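Local coordinates for F5/8 type C domain protein (Bacteroides ovatus, PDB 4ZRX) that is a putative alpha-L-fucosidase, probably hydrolysing alpha-linked L-fucose from glycans and carrying a possible carbohydrate-binding F5/8 type C domain, at residues V179-F184 and K214-I219. Sequence-based numbering, arbitrary orientation.
Sequences VHEVWF and KAVMAI
V182 bonds V216 O through its N and A218 N through its O, in the parallel backbone ladder between strands 181-184 and 216-219. The bond from A218 N to V182 O measures 2.8 Å, and F184 N continues the ladder by donating to A218 O. At its start V216 N reaches H180 O nearly straight but from above the carbonyl plane, 48° out of it; H180 O also accepts from a water. A second water bridges H180 NE2 and K214 NZ, the lysine being salt-bridged to E178. On the face carrying E181, W183 and A218, the CG1 of I219 sits over the six-membered ring of W183, 3.4 Å from its centroid and 15° off the normal, a CH-pi contact. The indole NE1 is hydrogen-bonded to E286, a bond likely to restrict the ring's rotation. E181 OE2 meets A218 CB and lies near the indole plane, at its edge. On the other face the selenomethionine M217, CG anti to the backbone N (chi1 -173°), extends to the F184 ring edge: CE is 3.6 Å from F184 CD2, and SE, 5.2 Å from the ring centroid, makes a Met-aromatic contact. Helix 201-211, the crossover of this beta-alpha-beta unit, packs there through I208 on V182, F184 and M217. Two adjacent TIM-barrel strands thus present unlike chemistry: apolar packing toward the helices and, on the other face, an indole beside E181 with its N-H bonded to E286.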
loop_
_atom_site.group_PDB
_atom_site.type_symbol
_atom_site.label_atom_id
_atom_site.label_comp_id
_atom_site.label_asym_id
_atom_site.label_seq_id
_atom_site.Cartn_x
_atom_site.Cartn_y
_atom_site.Cartn_z
ATOM N N VAL A 179 10.444 21.222 -5.194
ATOM C CA VAL A 179 10.186 19.833 -5.410
ATOM C C VAL A 179 10.703 19.075 -4.183
ATOM O O VAL A 179 11.884 19.224 -3.825
ATOM C CB VAL A 179 10.901 19.306 -6.651
ATOM C CG1 VAL A 179 10.738 17.813 -6.784
ATOM C CG2 VAL A 179 10.404 20.011 -7.892
ATOM N N HIS A 180 9.837 18.311 -3.530
ATOM C CA HIS A 180 10.209 17.614 -2.294
ATOM C C HIS A 180 10.645 16.157 -2.479
ATOM O O HIS A 180 11.286 15.604 -1.590
ATOM C CB HIS A 180 9.122 17.735 -1.270
ATOM C CG HIS A 180 9.149 19.025 -0.510
ATOM N ND1 HIS A 180 8.617 20.205 -1.005
ATOM C CD2 HIS A 180 9.695 19.335 0.693
ATOM C CE1 HIS A 180 8.819 21.182 -0.132
ATOM N NE2 HIS A 180 9.459 20.671 0.908
ATOM N N GLU A 181 10.311 15.540 -3.602
ATOM C CA GLU A 181 10.697 14.154 -3.828
ATOM C C GLU A 181 10.850 13.944 -5.321
ATOM O O GLU A 181 9.998 14.425 -6.077
ATOM C CB GLU A 181 9.650 13.164 -3.221
ATOM C CG GLU A 181 9.953 11.665 -3.395
ATOM C CD GLU A 181 9.157 10.728 -2.503
ATOM O OE1 GLU A 181 8.474 11.195 -1.590
ATOM O OE2 GLU A 181 9.319 9.486 -2.672
ATOM N N VAL A 182 11.897 13.207 -5.703
ATOM C CA VAL A 182 12.187 12.798 -7.061
ATOM C C VAL A 182 12.277 11.290 -7.091
ATOM O O VAL A 182 13.101 10.703 -6.372
ATOM C CB VAL A 182 13.525 13.395 -7.588
ATOM C CG1 VAL A 182 13.762 12.981 -8.980
ATOM C CG2 VAL A 182 13.436 14.924 -7.502
ATOM N N TRP A 183 11.340 10.666 -7.825
ATOM C CA TRP A 183 11.183 9.233 -7.802
ATOM C C TRP A 183 11.805 8.659 -9.064
ATOM O O TRP A 183 11.390 9.019 -10.184
ATOM C CB TRP A 183 9.681 8.917 -7.779
ATOM C CG TRP A 183 9.230 7.844 -6.878
ATOM C CD1 TRP A 183 8.945 7.984 -5.554
ATOM C CD2 TRP A 183 8.881 6.484 -7.207
ATOM N NE1 TRP A 183 8.497 6.830 -5.028
ATOM C CE2 TRP A 183 8.402 5.888 -6.011
ATOM C CE3 TRP A 183 9.031 5.684 -8.334
ATOM C CZ2 TRP A 183 7.985 4.547 -5.953
ATOM C CZ3 TRP A 183 8.619 4.384 -8.280
ATOM C CH2 TRP A 183 8.062 3.826 -7.112
ATOM N N PHE A 184 12.793 7.782 -8.877
ATOM C CA PHE A 184 13.460 7.086 -9.973
ATOM C C PHE A 184 13.207 5.591 -9.870
ATOM O O PHE A 184 13.852 4.846 -9.124
ATOM C CB PHE A 184 14.962 7.379 -9.915
ATOM C CG PHE A 184 15.363 8.819 -10.205
ATOM C CD1 PHE A 184 14.748 9.575 -11.186
ATOM C CD2 PHE A 184 16.487 9.345 -9.581
ATOM C CE1 PHE A 184 15.179 10.841 -11.485
ATOM C CE2 PHE A 184 16.956 10.639 -9.874
ATOM C CZ PHE A 184 16.280 11.415 -10.830
ATOM N N LYS A 214 15.834 20.750 -0.762
ATOM C CA LYS A 214 14.934 20.066 0.151
ATOM C C LYS A 214 14.543 18.670 -0.311
ATOM O O LYS A 214 13.940 17.907 0.502
ATOM C CB LYS A 214 13.656 20.862 0.329
ATOM C CG LYS A 214 13.881 22.164 1.056
ATOM C CD LYS A 214 12.590 22.926 1.148
ATOM C CE LYS A 214 12.691 24.162 2.072
ATOM N NZ LYS A 214 11.532 24.996 1.689
ATOM N N ALA A 215 14.818 18.330 -1.582
ATOM C CA ALA A 215 14.291 17.092 -2.209
ATOM C C ALA A 215 14.996 15.874 -1.685
ATOM O O ALA A 215 16.212 15.934 -1.378
ATOM C CB ALA A 215 14.434 17.108 -3.667
ATOM N N VAL A 216 14.261 14.770 -1.618
ATOM C CA VAL A 216 14.851 13.458 -1.470
ATOM C C VAL A 216 14.810 12.677 -2.813
ATOM O O VAL A 216 13.836 12.804 -3.565
ATOM C CB VAL A 216 14.178 12.610 -0.358
ATOM C CG1 VAL A 216 14.543 13.180 1.000
ATOM C CG2 VAL A 216 12.680 12.523 -0.534
HETATM N N MSE A 217 15.862 11.921 -3.075
HETATM C CA MSE A 217 15.969 11.050 -4.251
HETATM C C MSE A 217 15.566 9.654 -3.843
HETATM O O MSE A 217 16.173 9.033 -2.981
HETATM C CB MSE A 217 17.396 11.073 -4.811
HETATM C CG MSE A 217 17.548 10.328 -6.127
HETATM SE SE MSE A 217 19.347 10.647 -6.717
HETATM C CE MSE A 217 19.742 9.251 -7.976
ATOM N N ALA A 218 14.455 9.170 -4.420
ATOM C CA ALA A 218 13.792 7.933 -4.008
ATOM C C ALA A 218 13.897 6.771 -4.984
ATOM O O ALA A 218 13.885 6.951 -6.206
ATOM C CB ALA A 218 12.336 8.243 -3.772
ATOM N N ILE A 219 13.994 5.571 -4.397
ATOM C CA ILE A 219 13.908 4.256 -5.037
ATOM C C ILE A 219 15.281 3.954 -5.615
ATOM O O ILE A 219 16.101 3.313 -4.926
ATOM C CB ILE A 219 12.752 4.111 -6.042
ATOM C CG1 ILE A 219 11.461 4.711 -5.486
ATOM C CG2 ILE A 219 12.631 2.670 -6.497
ATOM C CD1 ILE A 219 10.928 4.129 -4.150
HETATM O O HOH W 1 11.309 15.871 1.358
HETATM O O HOH W 2 9.545 22.841 2.837
#